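PDB 4ZPJ: extracellular ligand-binding receptor from Sphaerobacter thermophilus, which probably serves as the extracellular substrate-binding component of an ABC transporter and binds zinc ions. Local coordinates for residues R265-Y270 and P294-A299; G306-A311 and T392-C397; T310-T315 and D404-N409. One frame throughout, in Å; residues are numbered along the deposited sequence.

Interaction 1 (R265-Y270 and P294-A299); sequences RFLVQY and PEIGDA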
ATOM      1  N   ARG A 265      -8.909   9.705 -14.695  1.00 39.24           N
ATOM      2  CA  ARG A 265      -9.725  10.865 -15.155  1.00 43.18           C
ATOM      3  C   ARG A 265      -9.231  12.199 -14.510  1.00 40.97           C
ATOM      4  O   ARG A 265      -9.139  13.232 -15.174  1.00 40.72           O
ATOM      5  CB  ARG A 265     -11.238  10.624 -14.898  1.00 44.20           C
ATOM      6  CG  ARG A 265     -11.885   9.603 -15.841  1.00 46.99           C
ATOM      7  CD  ARG A 265     -13.429   9.621 -15.697  1.00 53.07           C
ATOM      8  NE  ARG A 265     -13.758   9.338 -14.288  1.00 59.79           N
ATOM      9  CZ  ARG A 265     -13.850   8.115 -13.731  1.00 59.98           C
ATOM     10  NH1 ARG A 265     -13.739   7.009 -14.482  1.00 64.66           N
ATOM     11  NH2 ARG A 265     -14.094   7.996 -12.419  1.00 52.12           N
ATOM     12  N   PHE A 266      -8.859  12.162 -13.238  1.00 38.39           N
ATOM     13  CA  PHE A 266      -8.352  13.364 -12.629  1.00 39.43           C
ATOM     14  C   PHE A 266      -7.031  13.852 -13.277  1.00 40.09           C
ATOM     15  O   PHE A 266      -6.923  15.029 -13.671  1.00 38.63           O
ATOM     16  CB  PHE A 266      -8.142  13.201 -11.126  1.00 38.56           C
ATOM     17  CG  PHE A 266      -7.483  14.396 -10.489  1.00 38.19           C
ATOM     18  CD1 PHE A 266      -8.218  15.492 -10.133  1.00 39.78           C
ATOM     19  CD2 PHE A 266      -6.108  14.432 -10.309  1.00 38.05           C
ATOM     20  CE1 PHE A 266      -7.599  16.609  -9.573  1.00 41.78           C
ATOM     21  CE2 PHE A 266      -5.471  15.547  -9.760  1.00 38.35           C
ATOM     22  CZ  PHE A 266      -6.220  16.640  -9.386  1.00 39.69           C
ATOM     23  N   LEU A 267      -6.031  12.973 -13.373  1.00 38.38           N
ATOM     24  CA  LEU A 267      -4.733  13.417 -13.902  1.00 39.05           C
ATOM     25  C   LEU A 267      -4.861  13.886 -15.308  1.00 38.85           C
ATOM     26  O   LEU A 267      -4.341  14.929 -15.663  1.00 40.51           O
ATOM     27  CB  LEU A 267      -3.689  12.311 -13.819  1.00 40.58           C
ATOM     28  CG  LEU A 267      -3.170  12.228 -12.397  1.00 42.80           C
ATOM     29  CD1 LEU A 267      -2.384  10.972 -12.168  1.00 44.37           C
ATOM     30  CD2 LEU A 267      -2.342  13.457 -12.092  1.00 46.26           C
ATOM     31  N   VAL A 268      -5.622  13.167 -16.113  1.00 38.65           N
ATOM     32  CA  VAL A 268      -5.717  13.512 -17.514  1.00 40.87           C
ATOM     33  C   VAL A 268      -6.414  14.875 -17.615  1.00 41.32           C
ATOM     34  O   VAL A 268      -6.023  15.707 -18.433  1.00 43.01           O
ATOM     35  CB  VAL A 268      -6.493  12.422 -18.348  1.00 43.51           C
ATOM     36  CG1 VAL A 268      -7.058  12.996 -19.643  1.00 44.34           C
ATOM     37  CG2 VAL A 268      -5.612  11.212 -18.687  1.00 41.31           C
ATOM     38  N   GLN A 269      -7.430  15.118 -16.795  1.00 40.84           N
ATOM     39  CA  GLN A 269      -8.190  16.373 -16.927  1.00 42.91           C
ATOM     40  C   GLN A 269      -7.423  17.528 -16.298  1.00 40.53           C
ATOM     41  O   GLN A 269      -7.513  18.675 -16.729  1.00 39.50           O
ATOM     42  CB  GLN A 269      -9.603  16.254 -16.354  1.00 43.67           C
ATOM     43  CG  GLN A 269     -10.452  15.185 -17.075  1.00 45.49           C
ATOM     44  CD  GLN A 269     -11.839  15.006 -16.454  1.00 46.97           C
ATOM     45  OE1 GLN A 269     -12.330  15.858 -15.720  1.00 47.65           O
ATOM     46  NE2 GLN A 269     -12.459  13.891 -16.734  1.00 49.62           N
ATOM     47  N   TYR A 270      -6.630  17.206 -15.310  1.00 39.80           N
ATOM     48  CA  TYR A 270      -5.730  18.188 -14.729  1.00 40.11           C
ATOM     49  C   TYR A 270      -4.813  18.754 -15.803  1.00 39.76           C
ATOM     50  O   TYR A 270      -4.599  19.958 -15.847  1.00 42.90           O
ATOM     51  CB  TYR A 270      -4.958  17.582 -13.566  1.00 39.23           C
ATOM     52  CG  TYR A 270      -4.246  18.583 -12.709  1.00 41.32           C
ATOM     53  CD1 TYR A 270      -4.900  19.202 -11.622  1.00 45.91           C
ATOM     54  CD2 TYR A 270      -2.937  18.922 -12.954  1.00 42.29           C
ATOM     55  CE1 TYR A 270      -4.248  20.116 -10.809  1.00 46.03           C
ATOM     56  CE2 TYR A 270      -2.273  19.823 -12.134  1.00 44.23           C
ATOM     57  CZ  TYR A 270      -2.927  20.409 -11.067  1.00 45.80           C
ATOM     58  OH  TYR A 270      -2.276  21.329 -10.297  1.00 47.92           O
ATOM     59  N   PRO A 294       0.399   3.536 -17.932  1.00 45.67           N
ATOM     60  CA  PRO A 294       0.188   3.706 -19.389  1.00 44.98           C
ATOM     61  C   PRO A 294      -1.020   4.577 -19.864  1.00 50.73           C
ATOM     62  O   PRO A 294      -0.992   5.123 -20.959  1.00 54.50           O
ATOM     63  CB  PRO A 294       0.029   2.278 -19.881  1.00 42.79           C
ATOM     64  CG  PRO A 294       0.686   1.433 -18.845  1.00 40.60           C
ATOM     65  CD  PRO A 294       0.445   2.124 -17.533  1.00 41.55           C
ATOM     66  N   GLU A 295      -2.075   4.686 -19.071  1.00 51.95           N
ATOM     67  CA  GLU A 295      -3.288   5.374 -19.481  1.00 53.48           C
ATOM     68  C   GLU A 295      -3.269   6.833 -19.000  1.00 52.57           C
ATOM     69  O   GLU A 295      -3.970   7.668 -19.506  1.00 54.70           O
ATOM     70  CB  GLU A 295      -4.491   4.651 -18.915  1.00 58.65           C
ATOM     71  CG  GLU A 295      -4.258   3.137 -18.828  1.00 70.03           C
ATOM     72  CD  GLU A 295      -5.532   2.342 -18.801  1.00 75.35           C
ATOM     73  OE1 GLU A 295      -5.620   1.380 -17.993  1.00 87.00           O
ATOM     74  OE2 GLU A 295      -6.435   2.697 -19.584  1.00 76.73           O
ATOM     75  N   ILE A 296      -2.471   7.124 -18.003  1.00 53.05           N
ATOM     76  CA  ILE A 296      -2.194   8.486 -17.668  1.00 58.01           C
ATOM     77  C   ILE A 296      -1.239   8.986 -18.738  1.00 61.34           C
ATOM     78  O   ILE A 296      -1.536   9.923 -19.525  1.00 52.18           O
ATOM     79  CB  ILE A 296      -1.415   8.590 -16.360  1.00 56.06           C
ATOM     80  CG1 ILE A 296      -2.171   7.978 -15.184  1.00 56.25           C
ATOM     81  CG2 ILE A 296      -0.973  10.019 -16.127  1.00 59.27           C
ATOM     82  CD1 ILE A 296      -3.467   8.630 -14.934  1.00 63.35           C
ATOM     83  N   GLY A 297      -0.079   8.334 -18.683  1.00 65.30           N
ATOM     84  CA  GLY A 297       1.098   8.617 -19.461  1.00 64.07           C
ATOM     85  C   GLY A 297       1.579  10.033 -19.365  1.00 55.23           C
ATOM     86  O   GLY A 297       2.248  10.470 -18.435  1.00 52.79           O
ATOM     87  N   ASP A 298       1.234  10.723 -20.409  1.00 51.90           N
ATOM     88  CA  ASP A 298       1.717  12.012 -20.662  1.00 54.60           C
ATOM     89  C   ASP A 298       1.237  12.979 -19.548  1.00 49.68           C
ATOM     90  O   ASP A 298       1.944  13.914 -19.181  1.00 49.70           O
ATOM     91  CB  ASP A 298       1.220  12.341 -22.078  1.00 61.78           C
ATOM     92  CG  ASP A 298       1.533  13.714 -22.495  1.00 67.31           C
ATOM     93  OD1 ASP A 298       2.698  14.154 -22.364  1.00 70.29           O
ATOM     94  OD2 ASP A 298       0.569  14.348 -22.951  1.00 80.12           O
ATOM     95  N   ALA A 299       0.093  12.704 -18.939  1.00 45.12           N
ATOM     96  CA  ALA A 299      -0.483  13.644 -17.969  1.00 45.64           C
ATOM     97  C   ALA A 299       0.318  13.674 -16.693  1.00 42.32           C
ATOM     98  O   ALA A 299       0.419  14.675 -16.059  1.00 43.54           O
ATOM     99  CB  ALA A 299      -1.960  13.354 -17.716  1.00 45.69           C
TER

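Interaction 2 (G306-A311 and T392-C397); sequences GTLYTA and TTILLC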
ATOM      1  N   GLY A 306       5.468  10.256  -3.538  1.00 37.25           N
ATOM      2  CA  GLY A 306       5.930   9.225  -2.639  1.00 36.72           C
ATOM      3  C   GLY A 306       5.285   7.918  -2.981  1.00 35.96           C
ATOM      4  O   GLY A 306       4.106   7.867  -3.348  1.00 40.14           O
ATOM      5  N   THR A 307       6.042   6.847  -2.886  1.00 33.42           N
ATOM      6  CA  THR A 307       5.491   5.517  -3.089  1.00 33.93           C
ATOM      7  C   THR A 307       6.212   4.421  -2.311  1.00 32.49           C
ATOM      8  O   THR A 307       7.349   4.585  -1.830  1.00 33.68           O
ATOM      9  CB  THR A 307       5.465   5.118  -4.583  1.00 37.09           C
ATOM     10  OG1 THR A 307       4.591   3.962  -4.792  1.00 38.50           O
ATOM     11  CG2 THR A 307       6.861   4.837  -5.105  1.00 36.31           C
ATOM     12  N   LEU A 308       5.530   3.301  -2.210  1.00 30.60           N
ATOM     13  CA  LEU A 308       6.019   2.128  -1.513  1.00 33.73           C
ATOM     14  C   LEU A 308       7.051   1.384  -2.393  1.00 33.37           C
ATOM     15  O   LEU A 308       7.973   0.761  -1.899  1.00 35.35           O
ATOM     16  CB  LEU A 308       4.822   1.246  -1.188  1.00 36.08           C
ATOM     17  CG  LEU A 308       4.651   0.508   0.128  1.00 40.41           C
ATOM     18  CD1 LEU A 308       4.691   1.352   1.382  1.00 40.27           C
ATOM     19  CD2 LEU A 308       3.315  -0.226   0.018  1.00 46.51           C
ATOM     20  N   TYR A 309       6.879   1.436  -3.707  1.00 32.05           N
ATOM     21  CA  TYR A 309       7.656   0.570  -4.598  1.00 32.59           C
ATOM     22  C   TYR A 309       7.482   1.003  -6.026  1.00 32.33           C
ATOM     23  O   TYR A 309       6.394   1.408  -6.412  1.00 35.83           O
ATOM     24  CB  TYR A 309       7.259  -0.932  -4.503  1.00 31.96           C
ATOM     25  CG  TYR A 309       8.183  -1.801  -5.374  1.00 31.12           C
ATOM     26  CD1 TYR A 309       9.528  -1.905  -5.109  1.00 33.94           C
ATOM     27  CD2 TYR A 309       7.716  -2.432  -6.486  1.00 32.24           C
ATOM     28  CE1 TYR A 309      10.386  -2.615  -5.943  1.00 33.28           C
ATOM     29  CE2 TYR A 309       8.553  -3.145  -7.320  1.00 32.54           C
ATOM     30  CZ  TYR A 309       9.878  -3.225  -7.063  1.00 33.65           C
ATOM     31  OH  TYR A 309      10.708  -3.971  -7.922  1.00 38.16           O
ATOM     32  N   THR A 310       8.560   0.882  -6.801  1.00 31.88           N
ATOM     33  CA  THR A 310       8.510   0.950  -8.250  1.00 32.26           C
ATOM     34  C   THR A 310       9.478  -0.101  -8.750  1.00 33.32           C
ATOM     35  O   THR A 310      10.546  -0.251  -8.176  1.00 33.62           O
ATOM     36  CB  THR A 310       8.995   2.326  -8.767  1.00 32.85           C
ATOM     37  OG1 THR A 310       9.191   2.294 -10.166  1.00 31.82           O
ATOM     38  CG2 THR A 310      10.351   2.789  -8.057  1.00 32.44           C
ATOM     39  N   ALA A 311       9.087  -0.788  -9.841  1.00 33.38           N
ATOM     40  CA  ALA A 311       9.883  -1.726 -10.570  1.00 33.49           C
ATOM     41  C   ALA A 311      11.211  -1.172 -11.140  1.00 35.95           C
ATOM     42  O   ALA A 311      12.155  -1.948 -11.483  1.00 37.76           O
ATOM     43  CB  ALA A 311       9.020  -2.341 -11.646  1.00 33.08           C
ATOM     44  N   THR A 392       9.829   1.026   7.128  1.00 38.92           N
ATOM     45  CA  THR A 392      10.280   0.680   5.788  1.00 38.04           C
ATOM     46  C   THR A 392      10.808   1.889   5.000  1.00 36.46           C
ATOM     47  O   THR A 392      10.718   3.054   5.434  1.00 37.19           O
ATOM     48  CB  THR A 392       9.097   0.016   5.078  1.00 39.19           C
ATOM     49  OG1 THR A 392       9.572  -0.703   3.953  1.00 42.91           O
ATOM     50  CG2 THR A 392       7.906   1.051   4.711  1.00 38.23           C
ATOM     51  N   THR A 393      11.370   1.620   3.827  1.00 34.11           N
ATOM     52  CA  THR A 393      11.997   2.642   3.021  1.00 31.01           C
ATOM     53  C   THR A 393      10.900   3.153   2.077  1.00 32.79           C
ATOM     54  O   THR A 393      10.281   2.362   1.392  1.00 35.46           O
ATOM     55  CB  THR A 393      13.233   2.067   2.291  1.00 31.59           C
ATOM     56  OG1 THR A 393      14.253   1.725   3.254  1.00 39.61           O
ATOM     57  CG2 THR A 393      13.837   3.055   1.276  1.00 28.97           C
ATOM     58  N   ILE A 394      10.607   4.447   2.101  1.00 30.78           N
ATOM     59  CA  ILE A 394       9.664   5.026   1.161  1.00 30.82           C
ATOM     60  C   ILE A 394      10.462   5.637  -0.003  1.00 31.62           C
ATOM     61  O   ILE A 394      11.471   6.262   0.252  1.00 30.74           O
ATOM     62  CB  ILE A 394       8.822   6.117   1.816  1.00 32.50           C
ATOM     63  CG1 ILE A 394       8.046   5.544   3.009  1.00 33.03           C
ATOM     64  CG2 ILE A 394       7.898   6.794   0.799  1.00 33.10           C
ATOM     65  CD1 ILE A 394       7.083   4.412   2.634  1.00 34.35           C
ATOM     66  N   LEU A 395       9.982   5.457  -1.255  1.00 30.69           N
ATOM     67  CA  LEU A 395      10.652   5.916  -2.458  1.00 32.04           C
ATOM     68  C   LEU A 395       9.975   7.145  -2.934  1.00 32.96           C
ATOM     69  O   LEU A 395       8.765   7.154  -3.087  1.00 36.22           O
ATOM     70  CB  LEU A 395      10.639   4.861  -3.570  1.00 32.46           C
ATOM     71  CG  LEU A 395      11.228   3.522  -3.058  1.00 34.29           C
ATOM     72  CD1 LEU A 395      10.952   2.342  -3.972  1.00 35.08           C
ATOM     73  CD2 LEU A 395      12.682   3.527  -2.689  1.00 32.96           C
ATOM     74  N   LEU A 396      10.737   8.216  -3.105  1.00 35.53           N
ATOM     75  CA  LEU A 396      10.241   9.379  -3.806  1.00 38.27           C
ATOM     76  C   LEU A 396      10.564   9.257  -5.286  1.00 37.61           C
ATOM     77  O   LEU A 396      11.726   9.194  -5.655  1.00 35.89           O
ATOM     78  CB  LEU A 396      10.902  10.648  -3.328  1.00 43.13           C
ATOM     79  CG  LEU A 396      10.282  11.454  -2.216  1.00 53.01           C
ATOM     80  CD1 LEU A 396      10.981  12.780  -2.316  1.00 58.95           C
ATOM     81  CD2 LEU A 396       8.782  11.687  -2.306  1.00 51.17           C
ATOM     82  N   CYS A 397       9.539   9.344  -6.115  1.00 36.56           N
ATOM     83  CA  CYS A 397       9.674   9.080  -7.505  1.00 37.50           C
ATOM     84  C   CYS A 397       9.144  10.191  -8.412  1.00 38.41           C
ATOM     85  O   CYS A 397       8.392  11.084  -7.995  1.00 38.14           O
ATOM     86  CB  CYS A 397       8.916   7.832  -7.815  1.00 37.73           C
ATOM     87  SG  CYS A 397       9.650   6.371  -7.090  1.00 38.96           S
TER
HETATM   88  O   HOH W   1       8.264   0.956   0.696  1.00 43.49           O

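Interaction 3 (T310-T315 and D404-N409); sequences TAYNDT and DGTYAN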
ATOM      1  N   THR A 310       8.560   0.882  -6.801  1.00 31.88           N
ATOM      2  CA  THR A 310       8.510   0.950  -8.250  1.00 32.26           C
ATOM      3  C   THR A 310       9.478  -0.101  -8.750  1.00 33.32           C
ATOM      4  O   THR A 310      10.546  -0.251  -8.176  1.00 33.62           O
ATOM      5  CB  THR A 310       8.995   2.326  -8.767  1.00 32.85           C
ATOM      6  OG1 THR A 310       9.191   2.294 -10.166  1.00 31.82           O
ATOM      7  CG2 THR A 310      10.351   2.789  -8.057  1.00 32.44           C
ATOM      8  N   ALA A 311       9.087  -0.788  -9.841  1.00 33.38           N
ATOM      9  CA  ALA A 311       9.883  -1.726 -10.570  1.00 33.49           C
ATOM     10  C   ALA A 311      11.211  -1.172 -11.140  1.00 35.95           C
ATOM     11  O   ALA A 311      12.155  -1.948 -11.483  1.00 37.76           O
ATOM     12  CB  ALA A 311       9.020  -2.341 -11.646  1.00 33.08           C
ATOM     13  N   TYR A 312      11.334   0.151 -11.197  1.00 35.48           N
ATOM     14  CA  TYR A 312      12.596   0.775 -11.659  1.00 37.10           C
ATOM     15  C   TYR A 312      13.570   1.086 -10.537  1.00 38.89           C
ATOM     16  O   TYR A 312      14.527   1.830 -10.752  1.00 38.47           O
ATOM     17  CB  TYR A 312      12.317   2.025 -12.516  1.00 38.66           C
ATOM     18  CG  TYR A 312      11.565   1.616 -13.791  1.00 41.79           C
ATOM     19  CD1 TYR A 312      12.251   1.199 -14.970  1.00 42.18           C
ATOM     20  CD2 TYR A 312      10.198   1.474 -13.760  1.00 40.99           C
ATOM     21  CE1 TYR A 312      11.538   0.750 -16.084  1.00 42.79           C
ATOM     22  CE2 TYR A 312       9.481   1.038 -14.866  1.00 43.46           C
ATOM     23  CZ  TYR A 312      10.150   0.662 -16.018  1.00 43.03           C
ATOM     24  OH  TYR A 312       9.374   0.225 -17.052  1.00 44.72           O
ATOM     25  N   ASN A 313      13.365   0.508  -9.348  1.00 36.19           N
ATOM     26  CA  ASN A 313      14.258   0.800  -8.259  1.00 36.37           C
ATOM     27  C   ASN A 313      15.605   0.164  -8.613  1.00 40.07           C
ATOM     28  O   ASN A 313      15.640  -0.944  -9.161  1.00 36.47           O
ATOM     29  CB  ASN A 313      13.696   0.275  -6.953  1.00 34.92           C
ATOM     30  CG  ASN A 313      14.414   0.801  -5.740  1.00 33.13           C
ATOM     31  OD1 ASN A 313      15.078   1.832  -5.785  1.00 34.26           O
ATOM     32  ND2 ASN A 313      14.308   0.074  -4.647  1.00 33.28           N
ATOM     33  N   ASP A 314      16.704   0.862  -8.328  1.00 36.09           N
ATOM     34  CA  ASP A 314      17.981   0.457  -8.902  1.00 38.06           C
ATOM     35  C   ASP A 314      18.767  -0.321  -7.877  1.00 39.60           C
ATOM     36  O   ASP A 314      19.919  -0.021  -7.606  1.00 43.11           O
ATOM     37  CB  ASP A 314      18.795   1.681  -9.458  1.00 38.14           C
ATOM     38  CG  ASP A 314      19.145   2.761  -8.373  1.00 38.89           C
ATOM     39  OD1 ASP A 314      18.425   2.789  -7.327  1.00 37.78           O
ATOM     40  OD2 ASP A 314      20.072   3.645  -8.589  1.00 39.75           O
ATOM     41  N   THR A 315      18.149  -1.334  -7.287  1.00 40.72           N
ATOM     42  CA  THR A 315      18.821  -2.148  -6.282  1.00 36.28           C
ATOM     43  C   THR A 315      18.748  -3.555  -6.714  1.00 38.26           C
ATOM     44  O   THR A 315      17.807  -3.934  -7.426  1.00 38.01           O
ATOM     45  CB  THR A 315      18.156  -2.059  -4.905  1.00 39.39           C
ATOM     46  OG1 THR A 315      16.833  -2.630  -4.938  1.00 34.87           O
ATOM     47  CG2 THR A 315      18.134  -0.566  -4.400  1.00 38.43           C
ATOM     48  N   ASP A 404      11.868   3.853 -25.324  1.00 37.80           N
ATOM     49  CA  ASP A 404      10.957   3.002 -26.055  1.00 40.03           C
ATOM     50  C   ASP A 404       9.485   3.437 -25.955  1.00 40.41           C
ATOM     51  O   ASP A 404       8.605   2.757 -26.506  1.00 38.58           O
ATOM     52  CB  ASP A 404      11.054   1.558 -25.582  1.00 42.93           C
ATOM     53  CG  ASP A 404      10.467   1.351 -24.207  1.00 46.24           C
ATOM     54  OD1 ASP A 404      10.955   2.013 -23.277  1.00 50.50           O
ATOM     55  OD2 ASP A 404       9.502   0.552 -24.033  1.00 49.34           O
ATOM     56  N   GLY A 405       9.218   4.541 -25.244  1.00 40.06           N
ATOM     57  CA  GLY A 405       7.835   5.033 -25.039  1.00 40.58           C
ATOM     58  C   GLY A 405       7.196   4.715 -23.710  1.00 40.90           C
ATOM     59  O   GLY A 405       6.221   5.347 -23.324  1.00 40.32           O
ATOM     60  N   THR A 406       7.776   3.762 -22.982  1.00 42.56           N
ATOM     61  CA  THR A 406       7.221   3.313 -21.731  1.00 41.07           C
ATOM     62  C   THR A 406       7.347   4.409 -20.694  1.00 41.65           C
ATOM     63  O   THR A 406       8.381   5.096 -20.629  1.00 43.86           O
ATOM     64  CB  THR A 406       7.969   2.064 -21.220  1.00 40.80           C
ATOM     65  OG1 THR A 406       7.822   0.992 -22.154  1.00 41.00           O
ATOM     66  CG2 THR A 406       7.473   1.625 -19.855  1.00 40.22           C
ATOM     67  N   TYR A 407       6.316   4.501 -19.851  1.00 39.71           N
ATOM     68  CA  TYR A 407       6.234   5.419 -18.722  1.00 39.94           C
ATOM     69  C   TYR A 407       6.688   4.729 -17.470  1.00 40.03           C
ATOM     70  O   TYR A 407       6.340   3.618 -17.253  1.00 37.26           O
ATOM     71  CB  TYR A 407       4.799   5.917 -18.547  1.00 40.86           C
ATOM     72  CG  TYR A 407       4.409   6.825 -19.678  1.00 42.45           C
ATOM     73  CD1 TYR A 407       4.879   8.126 -19.709  1.00 40.87           C
ATOM     74  CD2 TYR A 407       3.594   6.380 -20.725  1.00 44.72           C
ATOM     75  CE1 TYR A 407       4.536   8.981 -20.728  1.00 45.88           C
ATOM     76  CE2 TYR A 407       3.229   7.244 -21.781  1.00 45.06           C
ATOM     77  CZ  TYR A 407       3.711   8.538 -21.770  1.00 46.99           C
ATOM     78  OH  TYR A 407       3.404   9.432 -22.770  1.00 51.76           O
ATOM     79  N   ALA A 408       7.513   5.387 -16.667  1.00 39.28           N
ATOM     80  CA  ALA A 408       8.214   4.701 -15.575  1.00 39.83           C
ATOM     81  C   ALA A 408       8.206   5.602 -14.370  1.00 38.49           C
ATOM     82  O   ALA A 408       8.492   6.762 -14.508  1.00 37.57           O
ATOM     83  CB  ALA A 408       9.686   4.456 -15.998  1.00 38.45           C
ATOM     84  N   ASN A 409       7.989   5.069 -13.182  1.00 37.85           N
ATOM     85  CA  ASN A 409       8.297   5.821 -11.944  1.00 37.20           C
ATOM     86  C   ASN A 409       9.753   5.669 -11.533  1.00 36.24           C
ATOM     87  O   ASN A 409      10.171   4.574 -11.149  1.00 37.13           O
ATOM     88  CB  ASN A 409       7.423   5.342 -10.805  1.00 40.38           C
ATOM     89  CG  ASN A 409       6.032   5.893 -10.903  1.00 45.04           C
ATOM     90  OD1 ASN A 409       5.817   7.093 -10.737  1.00 50.72           O
ATOM     91  ND2 ASN A 409       5.099   5.040 -11.169  1.00 47.67           N
TER
HETATM   92  O   HOH W   2       7.026   2.480 -12.322  1.00 48.93           O

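Interaction 1 (R265-Y270 and P294-A299)
No aromatic ring lies between Leu267 and Val268 and the residues they meet, Ile296 and Ala299. The flat groups of helix 261-272 are used on other sides of it. The Phe266 ring stacks with His198 and also meets His257, with the planes at about 35°. Toward helix 293-296 the contact is made by aliphatic branches. CD1 of Leu267 touches CD1 of Ile296 at 3.8 Å. CB of Leu267 lies 3.9 Å from the same Ile296 CD1, so one methyl rests against two points of the leucine. Ile296 reaches there because CG1 stands beside its backbone N (chi1 -60°) and CD1 folds back again (chi2 -60°). The Ala299 methyl comes in against the helix backbone. Ala299 CB is 3.5 Å from Leu267 O and 3.8 Å from Val268 CA. Val268 sends CG2 to the carbonyl end of the short helix, 4.0 Å from Glu295 O. Gly297 is the first residue to leave helical angles and has positive phi; the chain then turns to bring Ala299 back to helix 261-272. Helix 261-272 joins parallel neighbours 252-256 and 281-283 in a beta-alpha-beta unit. Polar links lie beside the contact: Asp298 OD2 bonds Gln271, and Ala299 O accepts from Lys276. No hydrogen bond joins the two segments, so the fit rests on van der Waals packing of aliphatic side chains and of one methyl against the helix backbone.

Interaction 2 (G306-A311 and T392-C397)
Strand 304-307 pairs antiparallel with strand 390-401 in the C-terminal antiparallel sheet, and Thr307 with Leu395 is a hydrogen-bonded pair of it. Thr307 N donates to Leu395 O at 2.7 Å, with an N-H...O angle of 154°. Leu395 N returns the bond to Thr307 O at 2.8 Å, and this one is slightly straighter (162°). Gly306 and Leu396 form the next, non-hydrogen-bonded pair. With no side chain on Gly306, CD2 of Leu396 comes to 3.8 Å from Gly306 CA. The pairing stops after Thr307, where Leu308 takes helical backbone angles and the chain leaves the sheet. There a water bridges the departing chain and strand 390-401. It donates to Leu308 O and to Thr393 O, at 2.6 Å from each oxygen.

Side chains close over both faces. The Cys397 sulfur touches two threonine methyls, with SG 3.8 Å from Thr307 CG2 and 3.8 Å from Thr310 CG2. Both methyls sit between their own backbone N and carbonyl carbon, which turns them to the sulfur. Leu395, on the same face as Thr307, stretches past it and sets CD1 3.8 Å from Tyr309 CA. On the Gly306 face, Ile394 puts CG2 3.5 Å from Thr307 O. Its other branch meets Leu308 methyl to methyl, CD1 against CD1. Phe173, Tyr178 and Leu336 also pack on Leu308.

The contact is buried, so its backbone polar groups need partners. Thr307 and Leu395 satisfy each other. Beyond them Leu308 O and Thr393 O do not pair directly; one water donates to both, so each buried carbonyl has a partner where the strand pairing has ended.

Interaction 3 (T310-T315 and D404-N409)
An ST turn at Thr310 docks on Asn409, near the start of strand 407-418. It overlaps a type I beta turn from Thr310 to Asn313, in the loop that leads to helix 316-328. Segment 404-409 comes out of the turn of the beta hairpin made by strands 390-401 and 407-418.

Thr310 OG1 is the centre of the contact. Thr310 OG1 donates to Asn409 O at 2.7 Å. The hydroxyl lies in the carbonyl plane and uses a lone pair, with a C=O...O angle of 138°. Thr310 OG1 also accepts from Tyr312 N at 3.2 Å in a nearly straight bond (168°), which closes the ST turn. Asn313 N to Thr310 O, 3.1 Å, closes the beta turn. A water also donates to OG1 and accepts from Asn409 N, the latter at 2.9 Å. Its bond from Asn409 ND2 is weak; that amide also donates to Val288 O. Three hydrogen bonds thus fix the threonine hydroxyl, and two of them tie it to Asn409, one directly and one through water.

Tyr312 extends the contact along the strand. The Ala408 methyl sits over one face of its ring in a CH-pi contact. Ala408 CB lies 3.7 Å from the centroid of the Tyr312 ring, 14° off the normal. Thr310 OG1 and the water lie in the ring plane, at its edge. Tyr312 CG stands beside its own backbone N, opposite the carbonyl carbon, and this places the ring over Ala408. Leu333 and Leu402 also touch the ring.

At the far end, Tyr312 OH lies 3.7 Å from Thr406 CG2. Thr406 turns its hydroxyl the other way, where OG1 donates to the syn side of Asp404 OD2 at 2.6 Å.

Interactions 2 and 3 share Thr310 and Ala311, and their centres are 12 Å apart. Both reach the same antiparallel sheet, through the neighbouring strands 390-401 and 407-418. Cys397 CB and Asn409 CB pack at 4.2 Å where the two contacts meet. Interaction 1 joins helix 261-272, which packs on the parallel sheet, to the short helix 293-296 and the turn after it. It touches interaction 3 through Tyr407, whose CE1 is 3.4 Å from Gly297 C. It does not touch interaction 2, and their nearest atoms are about 11 Å apart. Bound zinc ions lie about 6 Å from the side chain of Thr393 in interaction 2 and about 13 Å from that of Val268 in interaction 1.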